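Local coordinates for protein titin heart isoform N2-B (Homo sapiens, PDB 2BK8) that is a giant structural protein of muscle, this immunoglobulin-like domain belonging to its M-band part and probably serving as a folded module of the filament, at residues 20-25 and 57-62; 8-13 and 86-91; 35-40 and 74-79. All coordinates share one frame; numbering follows the deposited sequence.

Interaction 1 (20-25 and 57-62); sequences KYVCKI and VAILYV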
ATOM      1  N   LYS A  20       5.051  -7.371  -1.025  1.00 38.77           N
ATOM      2  CA  LYS A  20       5.291  -5.931  -1.164  1.00 37.78           C
ATOM      3  C   LYS A  20       4.303  -5.320  -2.130  1.00 36.59           C
ATOM      4  O   LYS A  20       3.831  -6.005  -3.056  1.00 35.33           O
ATOM      5  CB  LYS A  20       6.720  -5.680  -1.695  0.50 37.85           C
ATOM      6  CG  LYS A  20       7.046  -6.427  -3.006  0.50 38.04           C
ATOM      7  CD  LYS A  20       8.302  -5.901  -3.728  0.50 40.46           C
ATOM      8  CE  LYS A  20       8.241  -6.122  -5.257  0.50 37.75           C
ATOM      9  NZ  LYS A  20       7.624  -7.428  -5.660  0.50 35.58           N
ATOM     10  N   TYR A  21       4.021  -4.034  -1.921  1.00 36.69           N
ATOM     11  CA  TYR A  21       3.249  -3.223  -2.850  1.00 35.30           C
ATOM     12  C   TYR A  21       4.049  -1.950  -3.204  1.00 36.68           C
ATOM     13  O   TYR A  21       4.572  -1.263  -2.328  1.00 36.42           O
ATOM     14  CB  TYR A  21       1.862  -2.848  -2.281  1.00 36.61           C
ATOM     15  CG  TYR A  21       1.004  -4.071  -2.092  1.00 34.39           C
ATOM     16  CD1 TYR A  21       0.351  -4.680  -3.186  1.00 34.05           C
ATOM     17  CD2 TYR A  21       0.896  -4.684  -0.833  1.00 37.10           C
ATOM     18  CE1 TYR A  21      -0.419  -5.850  -3.004  1.00 35.74           C
ATOM     19  CE2 TYR A  21       0.131  -5.801  -0.664  1.00 37.24           C
ATOM     20  CZ  TYR A  21      -0.504  -6.396  -1.751  1.00 38.50           C
ATOM     21  OH  TYR A  21      -1.229  -7.554  -1.532  1.00 36.76           O
ATOM     22  N   VAL A  22       4.102  -1.632  -4.486  1.00 37.34           N
ATOM     23  CA  VAL A  22       4.869  -0.483  -4.963  1.00 35.60           C
ATOM     24  C   VAL A  22       3.952   0.436  -5.755  1.00 35.31           C
ATOM     25  O   VAL A  22       3.312   0.016  -6.757  1.00 36.38           O
ATOM     26  CB  VAL A  22       6.067  -0.919  -5.868  1.00 34.23           C
ATOM     27  CG1 VAL A  22       6.750   0.328  -6.501  1.00 36.55           C
ATOM     28  CG2 VAL A  22       7.061  -1.779  -5.106  1.00 36.95           C
ATOM     29  N   CYS A  23       3.904   1.697  -5.335  1.00 34.94           N
ATOM     30  CA  CYS A  23       3.073   2.682  -6.015  1.00 34.26           C
ATOM     31  C   CYS A  23       3.930   3.872  -6.446  1.00 32.39           C
ATOM     32  O   CYS A  23       4.509   4.579  -5.609  1.00 34.18           O
ATOM     33  CB  CYS A  23       1.904   3.141  -5.112  1.00 32.11           C
ATOM     34  SG  CYS A  23       0.802   4.419  -5.924  1.00 35.24           S
ATOM     35  N   LYS A  24       4.004   4.098  -7.754  1.00 35.50           N
ATOM     36  CA  LYS A  24       4.773   5.219  -8.299  1.00 34.52           C
ATOM     37  C   LYS A  24       3.891   6.476  -8.563  1.00 33.75           C
ATOM     38  O   LYS A  24       2.853   6.380  -9.214  1.00 34.20           O
ATOM     39  CB  LYS A  24       5.509   4.745  -9.580  1.00 35.92           C
ATOM     40  CG  LYS A  24       6.675   5.581 -10.020  1.00 38.24           C
ATOM     41  CD  LYS A  24       7.341   4.946 -11.243  1.00 36.40           C
ATOM     42  CE  LYS A  24       8.209   5.949 -11.967  1.00 35.52           C
ATOM     43  NZ  LYS A  24       8.601   5.535 -13.347  1.00 32.88           N
ATOM     44  N   ILE A  25       4.282   7.609  -7.989  1.00 32.29           N
ATOM     45  CA  ILE A  25       3.504   8.868  -8.086  1.00 33.95           C
ATOM     46  C   ILE A  25       4.024   9.832  -9.147  1.00 32.58           C
ATOM     47  O   ILE A  25       5.226  10.101  -9.224  1.00 29.60           O
ATOM     48  CB  ILE A  25       3.370   9.524  -6.666  1.00 36.77           C
ATOM     49  CG1 ILE A  25       2.562   8.596  -5.751  1.00 39.64           C
ATOM     50  CG2 ILE A  25       2.602  10.830  -6.739  1.00 34.88           C
ATOM     51  CD1 ILE A  25       3.198   8.279  -4.373  1.00 41.07           C
ATOM     52  N   VAL A  57       8.233   7.404  -4.998  1.00 31.42           N
ATOM     53  CA  VAL A  57       8.017   5.952  -4.839  1.00 35.64           C
ATOM     54  C   VAL A  57       7.560   5.575  -3.424  1.00 34.61           C
ATOM     55  O   VAL A  57       8.322   5.722  -2.435  1.00 34.47           O
ATOM     56  CB  VAL A  57       9.273   5.155  -5.265  1.00 33.07           C
ATOM     57  CG1 VAL A  57       9.003   3.626  -5.262  1.00 35.66           C
ATOM     58  CG2 VAL A  57       9.753   5.614  -6.658  1.00 34.57           C
ATOM     59  N   ALA A  58       6.317   5.091  -3.332  1.00 34.13           N
ATOM     60  CA  ALA A  58       5.759   4.528  -2.081  1.00 34.10           C
ATOM     61  C   ALA A  58       5.851   2.999  -2.039  1.00 35.59           C
ATOM     62  O   ALA A  58       5.428   2.297  -2.972  1.00 34.29           O
ATOM     63  CB  ALA A  58       4.298   4.978  -1.895  1.00 33.38           C
ATOM     64  N   ILE A  59       6.365   2.465  -0.930  1.00 34.22           N
ATOM     65  CA  ILE A  59       6.535   1.019  -0.772  1.00 36.46           C
ATOM     66  C   ILE A  59       5.977   0.532   0.575  1.00 35.94           C
ATOM     67  O   ILE A  59       6.331   1.061   1.644  1.00 36.34           O
ATOM     68  CB  ILE A  59       8.034   0.575  -0.936  1.00 37.82           C
ATOM     69  CG1 ILE A  59       8.633   1.057  -2.263  1.00 38.41           C
ATOM     70  CG2 ILE A  59       8.185  -0.932  -0.719  1.00 38.76           C
ATOM     71  CD1 ILE A  59      10.137   0.688  -2.450  1.00 38.33           C
ATOM     72  N   LEU A  60       5.064  -0.428   0.502  1.00 36.74           N
ATOM     73  CA  LEU A  60       4.534  -1.129   1.670  1.00 35.69           C
ATOM     74  C   LEU A  60       4.986  -2.586   1.672  1.00 35.67           C
ATOM     75  O   LEU A  60       4.709  -3.341   0.752  1.00 33.98           O
ATOM     76  CB  LEU A  60       2.981  -1.065   1.730  1.00 33.86           C
ATOM     77  CG  LEU A  60       2.342  -2.017   2.769  1.00 34.66           C
ATOM     78  CD1 LEU A  60       2.616  -1.572   4.225  1.00 35.78           C
ATOM     79  CD2 LEU A  60       0.816  -2.128   2.523  1.00 35.85           C
ATOM     80  N   TYR A  61       5.676  -2.990   2.731  1.00 34.24           N
ATOM     81  CA  TYR A  61       6.029  -4.394   2.941  1.00 37.77           C
ATOM     82  C   TYR A  61       5.231  -4.965   4.106  1.00 37.11           C
ATOM     83  O   TYR A  61       5.294  -4.441   5.222  1.00 37.47           O
ATOM     84  CB  TYR A  61       7.515  -4.541   3.213  1.00 39.48           C
ATOM     85  CG  TYR A  61       8.344  -4.811   1.987  1.00 45.20           C
ATOM     86  CD1 TYR A  61       8.624  -3.791   1.095  1.00 46.64           C
ATOM     87  CD2 TYR A  61       8.844  -6.078   1.718  1.00 43.39           C
ATOM     88  CE1 TYR A  61       9.389  -4.016  -0.034  1.00 48.92           C
ATOM     89  CE2 TYR A  61       9.611  -6.325   0.577  1.00 47.86           C
ATOM     90  CZ  TYR A  61       9.870  -5.283  -0.299  1.00 46.81           C
ATOM     91  OH  TYR A  61      10.655  -5.460  -1.429  1.00 47.47           O
ATOM     92  N   VAL A  62       4.488  -6.041   3.833  1.00 37.38           N
ATOM     93  CA  VAL A  62       3.703  -6.750   4.882  1.00 37.43           C
ATOM     94  C   VAL A  62       4.387  -8.031   5.341  1.00 37.92           C
ATOM     95  O   VAL A  62       4.641  -8.898   4.509  1.00 38.52           O
ATOM     96  CB  VAL A  62       2.293  -7.151   4.368  1.00 36.82           C
ATOM     97  CG1 VAL A  62       1.483  -7.800   5.523  1.00 38.70           C
ATOM     98  CG2 VAL A  62       1.542  -5.942   3.757  1.00 37.60           C
TER
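Strand 20-25 pairs with strand 57-62 through Tyr21 with Leu60 and Cys23 with Ala58, two antiparallel hydrogen-bonded pairs whose strand axes make an angle of 170°. Each pair closes a ring of two N-H...O bonds. In the first, Tyr21 N reaches Leu60 O at 2.8 Å; in the second, Cys23 N meets Ala58 O at 2.9 Å, almost straight at 174°. The CA-H groups of Lys20, Val22 and Ile59 add weaker contacts to carbonyl oxygens of these two pairs.

Side chains alternate between two faces. On the face of Lys20, Val22 and Val57, the phenol of Tyr61 lies flat against the lysine: Lys20 CB stands over the ring, 3.5 Å from the Tyr61 centroid, which meets the criterion for a CH-pi contact. The two side chains run side by side in the same direction. Two conformers are deposited for the lysine, and this contact is described for one of them. Further along, Val22 uses both branches. Its CG1, anti to the backbone N (chi1 173°), approaches Val57 CG1 at 4.2 Å, and its CG2 lies beside Ile59 CG1 at 4.3 Å.

The other face is buried. Tyr21 CD2 packs on Leu60 CD2 at 4.2 Å, while Ala58 CB is flanked by Cys23 CB at 4.4 Å and by Ile25 CD1 at 4.3 Å. Trp36 and Cys75 of the facing sheet pack on this alanine. The Tyr21 hydroxyl has its polar partner on that sheet too, at Glu89. One face toward solvent and one toward the core is the arrangement of the B and E strands in an immunoglobulin I-set beta-sandwich.

Interaction 2 (8-13 and 86-91); sequences IMHAVG and SYAELF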
ATOM      1  N   ILE A   8      -0.950  -0.391  -8.839  1.00 33.86           N
ATOM      2  CA  ILE A   8      -0.306  -1.306  -7.901  1.00 36.27           C
ATOM      3  C   ILE A   8      -0.768  -2.730  -8.280  1.00 35.20           C
ATOM      4  O   ILE A   8      -1.962  -2.954  -8.553  1.00 35.12           O
ATOM      5  CB  ILE A   8      -0.706  -0.990  -6.453  1.00 34.36           C
ATOM      6  CG1 ILE A   8      -0.342   0.446  -6.037  1.00 34.75           C
ATOM      7  CG2 ILE A   8      -0.079  -1.993  -5.454  1.00 35.39           C
ATOM      8  CD1 ILE A   8      -0.989   0.864  -4.678  1.00 35.04           C
ATOM      9  N   MET A   9       0.175  -3.679  -8.328  1.00 36.21           N
ATOM     10  CA  MET A   9      -0.146  -5.086  -8.669  1.00 33.32           C
ATOM     11  C   MET A   9      -0.618  -5.947  -7.476  1.00 34.52           C
ATOM     12  O   MET A   9      -0.197  -5.730  -6.317  1.00 35.33           O
ATOM     13  CB  MET A   9       1.064  -5.770  -9.305  1.00 32.58           C
ATOM     14  CG  MET A   9       1.736  -5.016 -10.428  1.00 33.83           C
ATOM     15  SD  MET A   9       0.605  -4.582 -11.778  1.00 35.28           S
ATOM     16  CE  MET A   9       0.265  -6.154 -12.569  1.00 33.82           C
ATOM     17  N   HIS A  10      -1.479  -6.928  -7.755  1.00 32.59           N
ATOM     18  CA  HIS A  10      -1.955  -7.859  -6.713  1.00 34.38           C
ATOM     19  C   HIS A  10      -0.775  -8.739  -6.288  1.00 36.61           C
ATOM     20  O   HIS A  10       0.220  -8.821  -7.036  1.00 36.67           O
ATOM     21  CB  HIS A  10      -3.115  -8.750  -7.227  1.00 33.65           C
ATOM     22  CG  HIS A  10      -4.294  -7.983  -7.770  1.00 34.10           C
ATOM     23  ND1 HIS A  10      -4.907  -6.962  -7.069  1.00 34.81           N
ATOM     24  CD2 HIS A  10      -4.988  -8.117  -8.925  1.00 37.37           C
ATOM     25  CE1 HIS A  10      -5.905  -6.477  -7.790  1.00 36.42           C
ATOM     26  NE2 HIS A  10      -5.979  -7.162  -8.919  1.00 36.38           N
ATOM     27  N   ALA A  11      -0.926  -9.425  -5.144  1.00 36.26           N
ATOM     28  CA  ALA A  11       0.047 -10.418  -4.630  1.00 35.30           C
ATOM     29  C   ALA A  11      -0.609 -11.604  -3.899  1.00 36.73           C
ATOM     30  O   ALA A  11      -1.677 -11.447  -3.287  1.00 36.48           O
ATOM     31  CB  ALA A  11       1.041  -9.715  -3.690  1.00 37.15           C
ATOM     32  N   VAL A  12       0.038 -12.766  -3.974  1.00 33.18           N
ATOM     33  CA  VAL A  12      -0.289 -13.946  -3.132  1.00 34.43           C
ATOM     34  C   VAL A  12       0.703 -13.988  -1.967  1.00 34.36           C
ATOM     35  O   VAL A  12       1.920 -13.958  -2.179  1.00 35.71           O
ATOM     36  CB  VAL A  12      -0.218 -15.266  -3.913  1.00 32.92           C
ATOM     37  CG1 VAL A  12      -0.376 -16.488  -2.955  1.00 34.57           C
ATOM     38  CG2 VAL A  12      -1.292 -15.336  -4.989  1.00 35.15           C
ATOM     39  N   GLY A  13       0.180 -14.093  -0.751  1.00 37.58           N
ATOM     40  CA  GLY A  13       1.026 -14.183   0.444  1.00 34.66           C
ATOM     41  C   GLY A  13       0.918 -15.597   0.978  1.00 34.22           C
ATOM     42  O   GLY A  13      -0.178 -16.157   1.041  1.00 34.31           O
ATOM     43  N   SER A  86      -4.788   4.481  -5.033  1.00 32.72           N
ATOM     44  CA  SER A  86      -4.631   3.294  -5.873  1.00 29.20           C
ATOM     45  C   SER A  86      -4.823   2.079  -4.954  1.00 32.96           C
ATOM     46  O   SER A  86      -4.574   2.199  -3.759  1.00 33.50           O
ATOM     47  CB  SER A  86      -3.258   3.337  -6.577  1.00 28.72           C
ATOM     48  OG  SER A  86      -3.249   4.357  -7.596  1.00 34.99           O
ATOM     49  N   TYR A  87      -5.318   0.968  -5.514  1.00 32.26           N
ATOM     50  CA  TYR A  87      -5.770  -0.201  -4.726  1.00 35.76           C
ATOM     51  C   TYR A  87      -5.178  -1.513  -5.267  1.00 35.63           C
ATOM     52  O   TYR A  87      -4.908  -1.614  -6.463  1.00 37.65           O
ATOM     53  CB  TYR A  87      -7.307  -0.266  -4.771  1.00 34.66           C
ATOM     54  CG  TYR A  87      -8.017   0.924  -4.153  1.00 35.65           C
ATOM     55  CD1 TYR A  87      -8.415   0.913  -2.828  1.00 37.26           C
ATOM     56  CD2 TYR A  87      -8.312   2.061  -4.915  1.00 34.51           C
ATOM     57  CE1 TYR A  87      -9.078   2.005  -2.254  1.00 36.60           C
ATOM     58  CE2 TYR A  87      -8.986   3.167  -4.348  1.00 37.24           C
ATOM     59  CZ  TYR A  87      -9.358   3.121  -3.010  1.00 36.32           C
ATOM     60  OH  TYR A  87     -10.022   4.166  -2.402  1.00 38.75           O
ATOM     61  N   ALA A  88      -4.976  -2.517  -4.392  1.00 36.89           N
ATOM     62  CA  ALA A  88      -4.627  -3.870  -4.850  1.00 36.44           C
ATOM     63  C   ALA A  88      -4.997  -4.914  -3.788  1.00 37.32           C
ATOM     64  O   ALA A  88      -5.241  -4.551  -2.639  1.00 35.95           O
ATOM     65  CB  ALA A  88      -3.128  -3.941  -5.200  1.00 39.81           C
ATOM     66  N   GLU A  89      -5.054  -6.190  -4.189  1.00 35.76           N
ATOM     67  CA  GLU A  89      -5.504  -7.274  -3.324  1.00 35.39           C
ATOM     68  C   GLU A  89      -4.310  -8.073  -2.801  1.00 33.84           C
ATOM     69  O   GLU A  89      -3.246  -8.142  -3.471  1.00 34.65           O
ATOM     70  CB  GLU A  89      -6.413  -8.212  -4.119  1.00 35.30           C
ATOM     71  CG  GLU A  89      -7.627  -7.494  -4.717  1.00 35.74           C
ATOM     72  CD  GLU A  89      -8.577  -7.050  -3.622  1.00 39.61           C
ATOM     73  OE1 GLU A  89      -9.131  -7.910  -2.915  1.00 39.23           O
ATOM     74  OE2 GLU A  89      -8.746  -5.831  -3.441  1.00 40.49           O
ATOM     75  N   LEU A  90      -4.506  -8.715  -1.649  1.00 34.24           N
ATOM     76  CA  LEU A  90      -3.596  -9.735  -1.118  1.00 35.34           C
ATOM     77  C   LEU A  90      -4.454 -10.999  -0.986  1.00 32.52           C
ATOM     78  O   LEU A  90      -5.517 -10.961  -0.336  1.00 34.95           O
ATOM     79  CB  LEU A  90      -3.041  -9.325   0.265  1.00 38.15           C
ATOM     80  CG  LEU A  90      -1.846 -10.099   0.838  1.00 37.33           C
ATOM     81  CD1 LEU A  90      -1.185  -9.309   2.000  1.00 39.01           C
ATOM     82  CD2 LEU A  90      -2.247 -11.482   1.287  1.00 41.94           C
ATOM     83  N   PHE A  91      -4.055 -12.069  -1.667  1.00 31.94           N
ATOM     84  CA  PHE A  91      -4.731 -13.379  -1.578  1.00 33.73           C
ATOM     85  C   PHE A  91      -3.886 -14.353  -0.733  1.00 35.29           C
ATOM     86  O   PHE A  91      -2.719 -14.565  -1.034  1.00 34.73           O
ATOM     87  CB  PHE A  91      -4.968 -13.998  -2.971  1.00 34.81           C
ATOM     88  CG  PHE A  91      -5.437 -13.011  -4.028  1.00 35.66           C
ATOM     89  CD1 PHE A  91      -6.754 -12.533  -4.038  1.00 34.65           C
ATOM     90  CD2 PHE A  91      -4.572 -12.611  -5.039  1.00 34.55           C
ATOM     91  CE1 PHE A  91      -7.173 -11.621  -5.022  1.00 36.51           C
ATOM     92  CE2 PHE A  91      -4.985 -11.706  -6.029  1.00 36.48           C
ATOM     93  CZ  PHE A  91      -6.285 -11.222  -6.022  1.00 36.44           C
TER
HETATM   94  O   HOH W   1      -3.941   0.093  -8.711  1.00 32.44           O
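Glu89 O is gripped by two donors: Ala11 N, at 3.1 Å from Glu89 O, and the hydroxyl of Tyr21 from the facing sheet. From there a parallel ladder runs on, its strand axes 28° apart. Phe91 N donates to Ala11 O at 2.9 Å, and Gly13 N then donates to Phe91 O.

Before Ala11 the regular pattern stops. Met9 O lies 5.3 Å from Glu89 N, too far to accept from it, and His10 ND1 accepts the hydrogen bond instead at 3.0 Å from Glu89 N. The donor sits 16° out of the imidazole plane, and its direction is consistent with an unprotonated ND1. With CG anti to the carbonyl carbon, beside the backbone N (chi1 -56°), the ring folds back along Glu89, whose carboxylate is taken up by Thr72 and Arg96.

Phe91 turns its CE2-CZ edge to a face of His10 in an offset edge-to-face pair, centroids 5.7 Å apart. Phe91 CE2 also reaches His10 CB at 3.7 Å, and Val12 CG2 lies at another edge of the phenyl. A serine at Phe91 would probably strip His10 of this aromatic neighbour, leaving the imidazole more liable to turn off Glu89 N.

Toward the core, Ile8 CG2 packs on Ala88 CB at 3.6 Å, and Ile8 CD1 reaches Ser86 CB. Water 1 spans the point where the backbones have parted, accepting from Ile8 N and donating to Tyr87 O. At Gly13, a CB would come within a tight 3.3 Å of Leu90 CD2. A short strand joined in parallel to the last strand is the A'-G pairing characteristic of I-set immunoglobulin domains.

Interaction 3 (35-40 and 74-79); sequences TWYFGV and RCKVVN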
ATOM      1  N   THR A  35      -0.286   7.803   2.860  1.00 32.96           N
ATOM      2  CA  THR A  35      -0.796   6.953   3.956  1.00 34.86           C
ATOM      3  C   THR A  35      -1.377   5.672   3.341  1.00 36.76           C
ATOM      4  O   THR A  35      -2.160   5.724   2.379  1.00 34.16           O
ATOM      5  CB  THR A  35      -1.909   7.683   4.785  1.00 34.34           C
ATOM      6  OG1 THR A  35      -1.437   8.965   5.242  1.00 34.79           O
ATOM      7  CG2 THR A  35      -2.338   6.858   6.006  1.00 36.84           C
ATOM      8  N   TRP A  36      -1.018   4.520   3.911  1.00 33.64           N
ATOM      9  CA  TRP A  36      -1.594   3.231   3.466  1.00 34.83           C
ATOM     10  C   TRP A  36      -2.718   2.752   4.406  1.00 33.80           C
ATOM     11  O   TRP A  36      -2.716   3.073   5.603  1.00 33.69           O
ATOM     12  CB  TRP A  36      -0.511   2.153   3.392  1.00 33.73           C
ATOM     13  CG  TRP A  36       0.538   2.354   2.333  1.00 35.19           C
ATOM     14  CD1 TRP A  36       1.620   3.184   2.397  1.00 34.77           C
ATOM     15  CD2 TRP A  36       0.593   1.711   1.045  1.00 35.80           C
ATOM     16  NE1 TRP A  36       2.358   3.082   1.233  1.00 34.44           N
ATOM     17  CE2 TRP A  36       1.755   2.179   0.395  1.00 29.48           C
ATOM     18  CE3 TRP A  36      -0.214   0.751   0.397  1.00 35.23           C
ATOM     19  CZ2 TRP A  36       2.163   1.710  -0.883  1.00 33.76           C
ATOM     20  CZ3 TRP A  36       0.165   0.292  -0.882  1.00 35.76           C
ATOM     21  CH2 TRP A  36       1.357   0.799  -1.522  1.00 34.38           C
ATOM     22  N   TYR A  37      -3.666   1.985   3.854  1.00 32.90           N
ATOM     23  CA  TYR A  37      -4.763   1.366   4.628  1.00 33.67           C
ATOM     24  C   TYR A  37      -4.921  -0.113   4.257  1.00 35.60           C
ATOM     25  O   TYR A  37      -4.716  -0.500   3.114  1.00 37.12           O
ATOM     26  CB  TYR A  37      -6.105   2.084   4.407  1.00 33.04           C
ATOM     27  CG  TYR A  37      -6.131   3.563   4.772  1.00 32.11           C
ATOM     28  CD1 TYR A  37      -6.743   4.022   5.948  1.00 29.79           C
ATOM     29  CD2 TYR A  37      -5.572   4.516   3.906  1.00 32.80           C
ATOM     30  CE1 TYR A  37      -6.768   5.387   6.261  1.00 33.38           C
ATOM     31  CE2 TYR A  37      -5.572   5.831   4.225  1.00 33.02           C
ATOM     32  CZ  TYR A  37      -6.160   6.280   5.394  1.00 32.87           C
ATOM     33  OH  TYR A  37      -6.157   7.656   5.649  1.00 34.88           O
ATOM     34  N   PHE A  38      -5.267  -0.934   5.247  1.00 36.70           N
ATOM     35  CA  PHE A  38      -5.751  -2.296   5.004  1.00 36.38           C
ATOM     36  C   PHE A  38      -7.227  -2.328   5.362  1.00 36.12           C
ATOM     37  O   PHE A  38      -7.587  -2.170   6.533  1.00 34.58           O
ATOM     38  CB  PHE A  38      -4.973  -3.313   5.856  1.00 34.40           C
ATOM     39  CG  PHE A  38      -5.501  -4.751   5.767  1.00 35.76           C
ATOM     40  CD1 PHE A  38      -5.896  -5.307   4.545  1.00 34.72           C
ATOM     41  CD2 PHE A  38      -5.565  -5.546   6.916  1.00 36.48           C
ATOM     42  CE1 PHE A  38      -6.377  -6.612   4.451  1.00 34.61           C
ATOM     43  CE2 PHE A  38      -6.013  -6.882   6.832  1.00 35.56           C
ATOM     44  CZ  PHE A  38      -6.435  -7.406   5.607  1.00 33.71           C
ATOM     45  N   GLY A  39      -8.086  -2.549   4.369  1.00 35.89           N
ATOM     46  CA  GLY A  39      -9.525  -2.392   4.595  1.00 36.04           C
ATOM     47  C   GLY A  39      -9.801  -1.046   5.260  1.00 36.66           C
ATOM     48  O   GLY A  39      -9.392  -0.006   4.721  1.00 37.55           O
ATOM     49  N   VAL A  40     -10.459  -1.056   6.429  1.00 34.82           N
ATOM     50  CA  VAL A  40     -10.785   0.201   7.148  1.00 36.99           C
ATOM     51  C   VAL A  40      -9.661   0.769   8.020  1.00 37.03           C
ATOM     52  O   VAL A  40      -9.772   1.897   8.543  1.00 36.77           O
ATOM     53  CB  VAL A  40     -12.086   0.083   8.013  1.00 36.03           C
ATOM     54  CG1 VAL A  40     -13.319  -0.224   7.150  1.00 39.75           C
ATOM     55  CG2 VAL A  40     -11.919  -0.969   9.105  1.00 37.85           C
ATOM     56  N   ARG A  74      -4.938   0.018   0.176  1.00 36.69           N
ATOM     57  CA  ARG A  74      -5.066   1.332  -0.501  1.00 35.82           C
ATOM     58  C   ARG A  74      -3.831   2.170  -0.208  1.00 37.47           C
ATOM     59  O   ARG A  74      -3.378   2.236   0.931  1.00 35.33           O
ATOM     60  CB  ARG A  74      -6.307   2.088  -0.001  1.00 33.15           C
ATOM     61  CG  ARG A  74      -6.488   3.558  -0.473  1.00 35.28           C
ATOM     62  CD  ARG A  74      -7.740   4.162   0.205  1.00 36.15           C
ATOM     63  NE  ARG A  74      -8.100   5.501  -0.257  1.00 39.28           N
ATOM     64  CZ  ARG A  74      -9.255   6.108   0.024  1.00 39.25           C
ATOM     65  NH1 ARG A  74     -10.186   5.496   0.753  1.00 42.87           N
ATOM     66  NH2 ARG A  74      -9.508   7.319  -0.443  1.00 39.62           N
ATOM     67  N   CYS A  75      -3.280   2.800  -1.245  1.00 33.87           N
ATOM     68  CA  CYS A  75      -2.240   3.839  -1.077  1.00 32.14           C
ATOM     69  C   CYS A  75      -2.917   5.174  -1.343  1.00 33.68           C
ATOM     70  O   CYS A  75      -3.376   5.441  -2.479  1.00 35.24           O
ATOM     71  CB  CYS A  75      -1.101   3.640  -2.085  1.00 33.00           C
ATOM     72  SG  CYS A  75       0.239   4.880  -1.977  1.00 36.58           S
ATOM     73  N   LYS A  76      -3.028   5.992  -0.295  1.00 32.41           N
ATOM     74  CA  LYS A  76      -3.631   7.338  -0.403  1.00 33.19           C
ATOM     75  C   LYS A  76      -2.586   8.464  -0.443  1.00 34.11           C
ATOM     76  O   LYS A  76      -1.762   8.622   0.465  1.00 33.12           O
ATOM     77  CB  LYS A  76      -4.681   7.594   0.724  1.00 33.03           C
ATOM     78  CG  LYS A  76      -5.386   8.956   0.604  1.00 35.37           C
ATOM     79  CD  LYS A  76      -6.383   9.139   1.751  1.00 38.49           C
ATOM     80  CE  LYS A  76      -6.978  10.534   1.749  1.00 40.81           C
ATOM     81  NZ  LYS A  76      -8.379  10.573   2.286  1.00 44.16           N
ATOM     82  N   VAL A  77      -2.656   9.287  -1.491  1.00 33.77           N
ATOM     83  CA  VAL A  77      -1.676  10.355  -1.708  1.00 36.11           C
ATOM     84  C   VAL A  77      -2.333  11.724  -1.651  1.00 34.89           C
ATOM     85  O   VAL A  77      -3.346  11.950  -2.299  1.00 36.06           O
ATOM     86  CB  VAL A  77      -0.886  10.144  -3.026  1.00 31.73           C
ATOM     87  CG1 VAL A  77       0.379  10.873  -2.941  1.00 32.44           C
ATOM     88  CG2 VAL A  77      -0.522   8.627  -3.171  1.00 37.00           C
ATOM     89  N   VAL A  78      -1.785  12.613  -0.826  1.00 35.63           N
ATOM     90  CA  VAL A  78      -2.375  13.943  -0.599  1.00 35.10           C
ATOM     91  C   VAL A  78      -1.297  15.006  -0.684  1.00 36.78           C
ATOM     92  O   VAL A  78      -0.225  14.853  -0.094  1.00 32.35           O
ATOM     93  CB  VAL A  78      -3.067  14.043   0.800  1.00 34.55           C
ATOM     94  CG1 VAL A  78      -3.652  15.422   1.041  1.00 37.54           C
ATOM     95  CG2 VAL A  78      -4.148  13.000   0.937  1.00 35.83           C
ATOM     96  N   ASN A  79      -1.584  16.065  -1.444  1.00 36.65           N
ATOM     97  CA  ASN A  79      -0.818  17.318  -1.372  1.00 39.43           C
ATOM     98  C   ASN A  79      -1.662  18.575  -1.280  1.00 38.83           C
ATOM     99  O   ASN A  79      -2.855  18.506  -0.987  1.00 38.55           O
ATOM    100  CB  ASN A  79       0.264  17.431  -2.461  1.00 40.15           C
ATOM    101  CG  ASN A  79      -0.288  17.622  -3.857  1.00 43.26           C
ATOM    102  OD1 ASN A  79      -1.497  17.563  -4.101  1.00 46.23           O
ATOM    103  ND2 ASN A  79       0.622  17.846  -4.800  1.00 42.72           N
TER
HETATM  104  O   HOH W   2      -1.999  10.595   3.062  1.00 42.97           O
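The tryptophan and cysteine at the centre of an immunoglobulin core, Trp36 on the C strand and Cys75 on the F strand, face each other here as an antiparallel non-hydrogen-bonded pair. Cys75 CB lies over the six-membered ring of Trp36, 3.7 Å from its centroid and only 7° off the ring normal, which places it squarely over the face as a CH-pi contact. Cys75 SG, anti to the backbone N (chi1 180°), lies over the same ring, 4.1 Å from the Trp36 centroid, as a sulfur-aromatic contact.

Hydrogen-bonded pairs bracket this one. Thr35 with Lys76 and Tyr37 with Arg74 each exchange two backbone bonds, the shortest from Lys76 N to Thr35 O at 2.8 Å. Lys76 O accepts from Thr35 N and from water 2, which is also bound to Thr35 OG1 at 2.8 Å.

On the outer face, Lys76 CB meets the edge of the Tyr37 ring at CE2, 4.0 Å away, and the aliphatic Arg74 CD comes to Tyr37 CD2 at 4.3 Å. Arg74 NE is hydrogen-bonded to Ser85 on the next strand. Cys75 SG is 4.0 Å from Cys23 SG, too far for a disulfide, so this is the immunoglobulin cysteine-tryptophan core with its cysteine pair unbridged.

In the fold
The three contacts sample both layers of one I-set beta-sandwich. Interaction 1 joins strands 19-26 and 57-62 in the four-stranded sheet, whereas interactions 2 and 3 both belong to the other sheet, where strands 83-92 and 71-78 are neighbours. The centre of interaction 1 lies about 11 Å from the centre of each of the others, which are about 14 Å apart. Along the chain, interaction 2 pairs the near-terminal segments and encloses the other two, whose segments alternate: 20-25, 35-40, 57-62, 74-79. Contacts such as Leu60 CB to Trp36 CE2 (3.7 Å) tie the layers together, making the domain one compact unit with its terminal regions paired.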